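Local coordinates for thiamine-binding periplasmic protein (Escherichia coli, PDB 2QRY), which binds thiamine, thiamine phosphate and thiamine diphosphate with high affinity in the periplasm and serves the ThiBPQ ABC transporter in thiamine import, at residues Y28-F33 / T280-Y285; V42-F47 / C53-V58. One frame throughout, in Å; residues are numbered along the deposited sequence.

Contact 1: Y28-F33 / T280-Y285. With TPS (thiamin phosphate), chain E.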
ATOM      1  N   TYR A  28      -2.155 -15.036  -1.899  1.00 22.45           N
ATOM      2  CA  TYR A  28      -2.501 -14.000  -2.870  1.00 22.16           C
ATOM      3  C   TYR A  28      -1.842 -12.678  -2.462  1.00 21.99           C
ATOM      4  O   TYR A  28      -1.873 -12.300  -1.292  1.00 21.88           O
ATOM      5  CB  TYR A  28      -4.015 -13.777  -2.921  1.00 21.32           C
ATOM      6  CG  TYR A  28      -4.813 -14.807  -3.686  1.00 23.44           C
ATOM      7  CD1 TYR A  28      -4.196 -15.904  -4.291  1.00 24.43           C
ATOM      8  CD2 TYR A  28      -6.191 -14.673  -3.817  1.00 24.02           C
ATOM      9  CE1 TYR A  28      -4.940 -16.838  -5.009  1.00 25.57           C
ATOM     10  CE2 TYR A  28      -6.941 -15.594  -4.531  1.00 25.64           C
ATOM     11  CZ  TYR A  28      -6.313 -16.673  -5.124  1.00 26.99           C
ATOM     12  OH  TYR A  28      -7.063 -17.582  -5.833  1.00 30.25           O
ATOM     13  N   THR A  29      -1.262 -11.971  -3.426  1.00 20.92           N
ATOM     14  CA  THR A  29      -0.628 -10.690  -3.137  1.00 21.16           C
ATOM     15  C   THR A  29      -0.492  -9.861  -4.421  1.00 20.20           C
ATOM     16  O   THR A  29      -0.853 -10.328  -5.500  1.00 16.61           O
ATOM     17  CB  THR A  29       0.768 -10.893  -2.484  1.00 21.76           C
ATOM     18  OG1 THR A  29       1.263  -9.631  -2.020  1.00 23.36           O
ATOM     19  CG2 THR A  29       1.757 -11.497  -3.487  1.00 20.78           C
ATOM     20  N   TYR A  30       0.010  -8.631  -4.302  1.00 19.44           N
ATOM     21  CA  TYR A  30       0.182  -7.767  -5.465  1.00 19.69           C
ATOM     22  C   TYR A  30       1.544  -7.986  -6.124  1.00 21.54           C
ATOM     23  O   TYR A  30       2.434  -8.598  -5.520  1.00 22.08           O
ATOM     24  CB  TYR A  30      -0.031  -6.298  -5.069  1.00 20.59           C
ATOM     25  CG  TYR A  30       0.741  -5.821  -3.856  1.00 18.87           C
ATOM     26  CD1 TYR A  30       2.073  -5.416  -3.963  1.00 19.53           C
ATOM     27  CD2 TYR A  30       0.117  -5.713  -2.610  1.00 19.20           C
ATOM     28  CE1 TYR A  30       2.765  -4.898  -2.854  1.00 19.78           C
ATOM     29  CE2 TYR A  30       0.794  -5.204  -1.496  1.00 18.68           C
ATOM     30  CZ  TYR A  30       2.114  -4.795  -1.628  1.00 19.84           C
ATOM     31  OH  TYR A  30       2.766  -4.246  -0.545  1.00 21.25           O
ATOM     32  N   ASP A  31       1.716  -7.490  -7.353  1.00 21.99           N
ATOM     33  CA  ASP A  31       2.959  -7.721  -8.088  1.00 22.92           C
ATOM     34  C   ASP A  31       4.269  -7.184  -7.544  1.00 22.51           C
ATOM     35  O   ASP A  31       5.289  -7.866  -7.644  1.00 22.87           O
ATOM     36  CB  ASP A  31       2.831  -7.302  -9.566  1.00 27.03           C
ATOM     37  CG  ASP A  31       2.368  -5.872  -9.745  1.00 30.90           C
ATOM     38  OD1 ASP A  31       2.792  -4.987  -8.971  1.00 32.73           O
ATOM     39  OD2 ASP A  31       1.584  -5.630 -10.687  1.00 35.60           O
ATOM     40  N   SER A  32       4.272  -5.984  -6.975  1.00 21.34           N
ATOM     41  CA  SER A  32       5.520  -5.444  -6.457  1.00 22.26           C
ATOM     42  C   SER A  32       6.012  -6.219  -5.227  1.00 22.84           C
ATOM     43  O   SER A  32       7.185  -6.142  -4.875  1.00 22.74           O
ATOM     44  CB  SER A  32       5.369  -3.956  -6.129  1.00 20.72           C
ATOM     45  OG  SER A  32       4.430  -3.751  -5.098  1.00 23.74           O
ATOM     46  N   PHE A  33       5.130  -6.981  -4.583  1.00 23.75           N
ATOM     47  CA  PHE A  33       5.548  -7.748  -3.412  1.00 24.13           C
ATOM     48  C   PHE A  33       6.259  -9.027  -3.850  1.00 25.98           C
ATOM     49  O   PHE A  33       7.363  -9.318  -3.388  1.00 26.62           O
ATOM     50  CB  PHE A  33       4.352  -8.116  -2.530  1.00 22.27           C
ATOM     51  CG  PHE A  33       4.740  -8.709  -1.201  1.00 22.53           C
ATOM     52  CD1 PHE A  33       5.010  -7.891  -0.108  1.00 24.21           C
ATOM     53  CD2 PHE A  33       4.859 -10.084  -1.046  1.00 22.50           C
ATOM     54  CE1 PHE A  33       5.389  -8.435   1.120  1.00 25.35           C
ATOM     55  CE2 PHE A  33       5.239 -10.639   0.181  1.00 25.48           C
ATOM     56  CZ  PHE A  33       5.504  -9.814   1.265  1.00 24.11           C
ATOM     57  N   THR A 280      14.212  -3.188   2.541  1.00 25.04           N
ATOM     58  CA  THR A 280      14.777  -3.143   1.196  1.00 24.96           C
ATOM     59  C   THR A 280      14.001  -3.957   0.164  1.00 25.65           C
ATOM     60  O   THR A 280      14.358  -3.977  -1.011  1.00 25.95           O
ATOM     61  CB  THR A 280      16.251  -3.606   1.198  1.00 26.88           C
ATOM     62  OG1 THR A 280      16.326  -4.984   1.580  1.00 23.89           O
ATOM     63  CG2 THR A 280      17.071  -2.764   2.185  1.00 25.78           C
ATOM     64  N   GLY A 281      12.934  -4.619   0.602  1.00 25.44           N
ATOM     65  CA  GLY A 281      12.132  -5.402  -0.318  1.00 22.64           C
ATOM     66  C   GLY A 281      10.886  -4.662  -0.769  1.00 21.25           C
ATOM     67  O   GLY A 281      10.628  -4.546  -1.967  1.00 19.61           O
ATOM     68  N   ASN A 282      10.122  -4.153   0.196  1.00 20.95           N
ATOM     69  CA  ASN A 282       8.883  -3.431  -0.083  1.00 19.00           C
ATOM     70  C   ASN A 282       9.045  -1.921   0.074  1.00 19.57           C
ATOM     71  O   ASN A 282       8.150  -1.162  -0.292  1.00 18.87           O
ATOM     72  CB  ASN A 282       7.773  -3.906   0.857  1.00 18.05           C
ATOM     73  CG  ASN A 282       6.433  -4.109   0.143  1.00 19.78           C
ATOM     74  OD1 ASN A 282       5.361  -3.988   0.750  1.00 18.17           O
ATOM     75  ND2 ASN A 282       6.492  -4.441  -1.139  1.00 16.69           N
ATOM     76  N   TRP A 283      10.174  -1.485   0.628  1.00 18.64           N
ATOM     77  CA  TRP A 283      10.418  -0.063   0.831  1.00 19.46           C
ATOM     78  C   TRP A 283       9.274   0.578   1.620  1.00 19.42           C
ATOM     79  O   TRP A 283       8.576   1.477   1.154  1.00 19.56           O
ATOM     80  CB  TRP A 283      10.620   0.618  -0.525  1.00 19.96           C
ATOM     81  CG  TRP A 283      11.761  -0.009  -1.255  1.00 22.26           C
ATOM     82  CD1 TRP A 283      11.689  -0.944  -2.251  1.00 21.88           C
ATOM     83  CD2 TRP A 283      13.152   0.148  -0.953  1.00 21.39           C
ATOM     84  NE1 TRP A 283      12.947  -1.385  -2.579  1.00 20.68           N
ATOM     85  CE2 TRP A 283      13.864  -0.732  -1.799  1.00 22.15           C
ATOM     86  CE3 TRP A 283      13.866   0.941  -0.043  1.00 21.89           C
ATOM     87  CZ2 TRP A 283      15.260  -0.839  -1.763  1.00 21.77           C
ATOM     88  CZ3 TRP A 283      15.252   0.835  -0.006  1.00 21.75           C
ATOM     89  CH2 TRP A 283      15.934  -0.051  -0.863  1.00 21.58           C
HETATM   90  N   MSE A 284       9.104   0.078   2.833  1.00 22.12           N
HETATM   91  CA  MSE A 284       8.076   0.528   3.759  1.00 23.03           C
HETATM   92  C   MSE A 284       8.669   0.356   5.156  1.00 23.85           C
HETATM   93  O   MSE A 284       9.697  -0.305   5.313  1.00 23.48           O
HETATM   94  CB  MSE A 284       6.833  -0.364   3.623  1.00 25.88           C
HETATM   95  CG  MSE A 284       6.100  -0.259   2.296  1.00 25.09           C
HETATM   96 SE   MSE A 284       5.157   1.422   2.114  1.00 32.71          SE
HETATM   97  CE  MSE A 284       3.534   0.959   3.088  1.00 24.67           C
ATOM     98  N   TYR A 285       8.032   0.938   6.166  1.00 24.63           N
ATOM     99  CA  TYR A 285       8.522   0.802   7.537  1.00 26.29           C
ATOM    100  C   TYR A 285       8.016  -0.518   8.119  1.00 28.02           C
ATOM    101  O   TYR A 285       6.828  -0.829   8.034  1.00 28.74           O
ATOM    102  CB  TYR A 285       8.043   1.971   8.404  1.00 23.76           C
ATOM    103  CG  TYR A 285       8.624   3.303   7.998  1.00 22.28           C
ATOM    104  CD1 TYR A 285       9.969   3.597   8.220  1.00 21.35           C
ATOM    105  CD2 TYR A 285       7.834   4.265   7.370  1.00 23.11           C
ATOM    106  CE1 TYR A 285      10.516   4.816   7.826  1.00 19.62           C
ATOM    107  CE2 TYR A 285       8.370   5.489   6.972  1.00 22.07           C
ATOM    108  CZ  TYR A 285       9.711   5.755   7.203  1.00 20.38           C
ATOM    109  OH  TYR A 285      10.242   6.955   6.799  1.00 20.69           O
TER
HETATM  110  CM2 TPS E 400      10.289   2.388  -5.088  1.00 16.66           C
HETATM  111  N3  TPS E 400       4.735  -0.097  -2.601  1.00 21.75           N
HETATM  112  C2  TPS E 400       4.700   0.116  -3.902  1.00 22.35           C
HETATM  113  S1  TPS E 400       3.097  -0.320  -4.359  1.00 22.37           S
HETATM  114  C5  TPS E 400       2.507  -0.782  -2.756  1.00 21.14           C
HETATM  115  C4  TPS E 400       3.620  -0.565  -1.972  1.00 21.84           C
HETATM  116  CM4 TPS E 400       3.579  -0.834  -0.472  1.00 22.85           C
HETATM  117  C6  TPS E 400       1.116  -1.261  -2.480  1.00 23.99           C
HETATM  118  C7  TPS E 400       0.545  -1.321  -3.896  1.00 25.37           C
HETATM  119  O7  TPS E 400      -0.823  -1.707  -3.959  1.00 31.10           O
HETATM  120  N1A TPS E 400       8.421   2.603  -3.501  1.00 18.69           N
HETATM  121  C2A TPS E 400       9.183   1.796  -4.245  1.00 18.59           C
HETATM  122  N3A TPS E 400       8.980   0.481  -4.257  1.00 15.76           N
HETATM  123  C4A TPS E 400       8.001  -0.087  -3.521  1.00 17.52           C
HETATM  124  N4A TPS E 400       7.811  -1.457  -3.557  1.00 17.56           N
HETATM  125  C5A TPS E 400       7.164   0.745  -2.712  1.00 19.40           C
HETATM  126  C6A TPS E 400       7.425   2.125  -2.739  1.00 19.13           C
HETATM  127  C7A TPS E 400       6.012   0.193  -1.837  1.00 19.07           C
HETATM  128  P1  TPS E 400      -1.221  -1.717  -5.526  1.00 24.68           P
HETATM  129  O1  TPS E 400      -0.892  -0.333  -6.152  1.00 27.25           O
HETATM  130  O2  TPS E 400      -2.742  -2.105  -5.731  1.00 31.77           O
HETATM  131  O3  TPS E 400      -0.356  -2.781  -6.236  1.00 24.66           O
HETATM  132  O   HOH W   1       8.871  -3.933  -4.585  1.00 36.49           O
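Y30 and N282 meet at one wall of the thiamin phosphate pocket of this periplasmic solute-binding protein. The amide end of N282 comes to the edge of the Y30 ring, and the two planes are nearly parallel, 17° apart. Y30 OH is hydrogen-bonded to E248 OE1, on strand 243-252. The N282 amide also stands almost at right angles to the F33 ring, at 84°, near F33 CD1.

The ligand touches both segments. Its C6 sits 3.8 Å above one face of the Y30 ring, toward the rim. T29 OG1 lies over the opposite face. With CG between the backbone N and the carbonyl carbon (chi1 50°), the Y30 ring lies along the ligand and puts its face to C6. S32 OG approaches the thiazolium sulfur S1 at 3.8 Å. On the other side, the selenium of M284 packs on the ring methyl CM4, also at 3.8 Å. W283 CD1 comes up to N3A of the pyrimidine at 3.7 Å.

Further out, Y30 stands at the N-cap position of helix 31-34, and F33 N bonds back to Y30 O. W283 leaves the end of helix 278-281 with a positive phi, and W283 O is bonded to T220. G63, S164, W200 and S221 supply further hydrogen bonds to the ligand. One water ties both segments to the pyrimidine: it donates to S32 O and G281 O and accepts from the ligand amino group N4A at 2.9 Å.

Contact 2: V42-F47 / C53-V58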
ATOM      1  N   VAL A  42      12.734 -13.428  -0.870  1.00 36.70           N
ATOM      2  CA  VAL A  42      13.400 -13.480   0.426  1.00 36.97           C
ATOM      3  C   VAL A  42      12.503 -14.119   1.484  1.00 37.13           C
ATOM      4  O   VAL A  42      12.922 -15.040   2.180  1.00 37.29           O
ATOM      5  CB  VAL A  42      13.802 -12.071   0.909  1.00 36.31           C
ATOM      6  CG1 VAL A  42      14.560 -12.171   2.227  1.00 34.77           C
ATOM      7  CG2 VAL A  42      14.654 -11.384  -0.149  1.00 35.86           C
ATOM      8  N   VAL A  43      11.273 -13.627   1.603  1.00 36.78           N
ATOM      9  CA  VAL A  43      10.332 -14.168   2.575  1.00 37.12           C
ATOM     10  C   VAL A  43      10.045 -15.641   2.291  1.00 37.26           C
ATOM     11  O   VAL A  43       9.955 -16.454   3.206  1.00 35.90           O
ATOM     12  CB  VAL A  43       8.998 -13.386   2.561  1.00 38.01           C
ATOM     13  CG1 VAL A  43       7.904 -14.200   3.228  1.00 37.88           C
ATOM     14  CG2 VAL A  43       9.167 -12.071   3.295  1.00 37.67           C
ATOM     15  N   LYS A  44       9.907 -15.976   1.015  1.00 38.19           N
ATOM     16  CA  LYS A  44       9.628 -17.344   0.612  1.00 39.55           C
ATOM     17  C   LYS A  44      10.672 -18.322   1.137  1.00 40.54           C
ATOM     18  O   LYS A  44      10.347 -19.229   1.897  1.00 40.07           O
ATOM     19  CB  LYS A  44       9.553 -17.439  -0.914  1.00 40.45           C
ATOM     20  CG  LYS A  44       9.362 -18.847  -1.459  1.00 40.04           C
ATOM     21  CD  LYS A  44       9.243 -18.812  -2.974  1.00 42.81           C
ATOM     22  CE  LYS A  44       9.321 -20.204  -3.597  1.00 44.90           C
ATOM     23  NZ  LYS A  44       8.167 -21.080  -3.251  1.00 48.07           N
ATOM     24  N   LYS A  45      11.927 -18.140   0.740  1.00 41.66           N
ATOM     25  CA  LYS A  45      12.975 -19.049   1.185  1.00 42.32           C
ATOM     26  C   LYS A  45      13.151 -19.034   2.702  1.00 41.75           C
ATOM     27  O   LYS A  45      13.516 -20.046   3.298  1.00 41.58           O
ATOM     28  CB  LYS A  45      14.302 -18.720   0.501  1.00 42.95           C
ATOM     29  CG  LYS A  45      15.122 -17.637   1.169  1.00 44.43           C
ATOM     30  CD  LYS A  45      16.532 -17.605   0.580  1.00 46.68           C
ATOM     31  CE  LYS A  45      17.216 -18.970   0.707  1.00 46.93           C
ATOM     32  NZ  LYS A  45      18.624 -18.960   0.222  1.00 47.00           N
ATOM     33  N   ALA A  46      12.880 -17.894   3.324  1.00 41.26           N
ATOM     34  CA  ALA A  46      13.016 -17.775   4.770  1.00 42.26           C
ATOM     35  C   ALA A  46      11.913 -18.539   5.495  1.00 42.66           C
ATOM     36  O   ALA A  46      12.110 -19.029   6.609  1.00 43.27           O
ATOM     37  CB  ALA A  46      12.991 -16.309   5.181  1.00 41.74           C
ATOM     38  N   PHE A  47      10.745 -18.632   4.869  1.00 41.66           N
ATOM     39  CA  PHE A  47       9.636 -19.345   5.480  1.00 40.76           C
ATOM     40  C   PHE A  47       9.788 -20.833   5.221  1.00 42.08           C
ATOM     41  O   PHE A  47       9.617 -21.644   6.126  1.00 42.34           O
ATOM     42  CB  PHE A  47       8.303 -18.862   4.908  1.00 38.56           C
ATOM     43  CG  PHE A  47       7.107 -19.533   5.516  1.00 37.25           C
ATOM     44  CD1 PHE A  47       6.800 -19.353   6.863  1.00 36.63           C
ATOM     45  CD2 PHE A  47       6.282 -20.347   4.744  1.00 35.69           C
ATOM     46  CE1 PHE A  47       5.682 -19.974   7.437  1.00 36.60           C
ATOM     47  CE2 PHE A  47       5.162 -20.974   5.306  1.00 36.05           C
ATOM     48  CZ  PHE A  47       4.861 -20.788   6.655  1.00 34.41           C
ATOM     49  N   CYS A  53       7.330 -26.774   3.736  1.00 54.96           N
ATOM     50  CA  CYS A  53       6.143 -26.594   2.905  1.00 53.94           C
ATOM     51  C   CYS A  53       6.547 -25.786   1.685  1.00 51.83           C
ATOM     52  O   CYS A  53       7.665 -25.285   1.611  1.00 51.66           O
ATOM     53  CB  CYS A  53       5.059 -25.820   3.657  1.00 54.91           C
ATOM     54  SG  CYS A  53       5.380 -24.044   3.749  1.00 56.17           S
ATOM     55  N   GLU A  54       5.638 -25.658   0.729  1.00 49.82           N
ATOM     56  CA  GLU A  54       5.933 -24.877  -0.459  1.00 48.62           C
ATOM     57  C   GLU A  54       5.088 -23.615  -0.441  1.00 47.53           C
ATOM     58  O   GLU A  54       3.881 -23.666  -0.685  1.00 48.53           O
ATOM     59  CB  GLU A  54       5.648 -25.671  -1.735  1.00 48.47           C
ATOM     60  CG  GLU A  54       5.965 -24.882  -3.000  1.00 50.61           C
ATOM     61  CD  GLU A  54       5.797 -25.689  -4.275  1.00 52.24           C
ATOM     62  OE1 GLU A  54       4.704 -26.259  -4.486  1.00 52.05           O
ATOM     63  OE2 GLU A  54       6.759 -25.746  -5.072  1.00 52.78           O
ATOM     64  N   LEU A  55       5.723 -22.489  -0.129  1.00 45.29           N
ATOM     65  CA  LEU A  55       5.031 -21.207  -0.093  1.00 43.92           C
ATOM     66  C   LEU A  55       4.837 -20.742  -1.526  1.00 42.72           C
ATOM     67  O   LEU A  55       5.809 -20.507  -2.243  1.00 42.43           O
ATOM     68  CB  LEU A  55       5.851 -20.165   0.664  1.00 43.68           C
ATOM     69  CG  LEU A  55       5.156 -18.813   0.830  1.00 42.37           C
ATOM     70  CD1 LEU A  55       4.006 -18.959   1.816  1.00 41.55           C
ATOM     71  CD2 LEU A  55       6.150 -17.781   1.322  1.00 41.58           C
ATOM     72  N   LYS A  56       3.583 -20.604  -1.939  1.00 40.97           N
ATOM     73  CA  LYS A  56       3.289 -20.181  -3.299  1.00 40.78           C
ATOM     74  C   LYS A  56       2.698 -18.775  -3.326  1.00 38.58           C
ATOM     75  O   LYS A  56       1.505 -18.585  -3.083  1.00 38.05           O
ATOM     76  CB  LYS A  56       2.333 -21.184  -3.945  1.00 41.89           C
ATOM     77  CG  LYS A  56       2.453 -21.270  -5.449  1.00 45.01           C
ATOM     78  CD  LYS A  56       1.870 -22.576  -5.973  1.00 46.75           C
ATOM     79  CE  LYS A  56       2.680 -23.786  -5.497  1.00 48.27           C
ATOM     80  NZ  LYS A  56       2.170 -25.070  -6.070  1.00 47.33           N
ATOM     81  N   LEU A  57       3.551 -17.794  -3.608  1.00 36.64           N
ATOM     82  CA  LEU A  57       3.148 -16.395  -3.670  1.00 34.29           C
ATOM     83  C   LEU A  57       2.628 -16.052  -5.057  1.00 33.98           C
ATOM     84  O   LEU A  57       3.373 -16.055  -6.033  1.00 33.53           O
ATOM     85  CB  LEU A  57       4.330 -15.497  -3.322  1.00 34.67           C
ATOM     86  CG  LEU A  57       4.643 -15.425  -1.828  1.00 36.79           C
ATOM     87  CD1 LEU A  57       6.028 -14.814  -1.604  1.00 36.83           C
ATOM     88  CD2 LEU A  57       3.557 -14.608  -1.135  1.00 34.55           C
ATOM     89  N   VAL A  58       1.343 -15.745  -5.135  1.00 32.27           N
ATOM     90  CA  VAL A  58       0.717 -15.428  -6.404  1.00 32.12           C
ATOM     91  C   VAL A  58       0.424 -13.941  -6.560  1.00 31.22           C
ATOM     92  O   VAL A  58      -0.443 -13.403  -5.868  1.00 31.14           O
ATOM     93  CB  VAL A  58      -0.618 -16.201  -6.554  1.00 33.98           C
ATOM     94  CG1 VAL A  58      -1.181 -16.000  -7.941  1.00 35.33           C
ATOM     95  CG2 VAL A  58      -0.404 -17.679  -6.269  1.00 34.34           C
TER
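K44 NZ on helix 40-48 donates a 2.6 Å hydrogen bond to L55 O on strand 54-59. The C=O...N angle is 153°, and the nitrogen is slightly tilted from the carbonyl plane. The same ammonium forms a salt bridge with E48, one turn further along the helix. E48 OE2 in turn accepts from L55 N, so one lysine and one glutamate serve both backbone polar atoms of L55. The K44 chain runs extended and bends only at chi4, 66°, which turns NZ to the carbonyl.

Next to this polar edge the contact is apolar. L55 points at the helix. Its CD2 lies 3.6 Å from K44 CA, and its CD1 packs on F47 CD2 at 4.0 Å. The F47 and L55 side chains cross at about a right angle. V43 CG1 and L57 add looser contacts. At the other end C53 SG meets F47 CE2 at 3.4 Å. The sulfur is 4.6 Å from the ring centroid and oblique to the ring, a sulfur-aromatic contact.

Helix and strand run nearly antiparallel, at 163°. The helix leads into a parallel neighbour of strand 24-29, so the three elements form a right-handed beta-alpha-beta crossover. Helix 259-269 covers the F47 end, where F265 meets the ring edge-to-face. On the strand's other face E54 and K56 form a salt bridge, whose hydrogen bond is weak. The chemistry implies an apolar cluster of F47, C53 and L55, closed at one edge by a charged lysine. The E48 carboxylate probably stabilises the charged form of K44.

Strands 24-29 and 54-59 are parallel neighbours in the sheet, and this joins the two contacts. T29 N of contact 1 lies 2.9 Å from V58 O of contact 2, a probable hydrogen bond. Beside it Y28 CD1 packs on V58 CB at 4.2 Å. The contact centres are about 14 Å apart. Contact 1 lines the pocket and touches thiamin phosphate. Contact 2 is plain packing away from it, with the V43 side chain about 13 Å from the ligand. Helices 31-34 and 40-48 follow each other in the chain. Residues 42-58 fall between 33 and 280, so contact 2 is nested in the long loop that contact 1 closes.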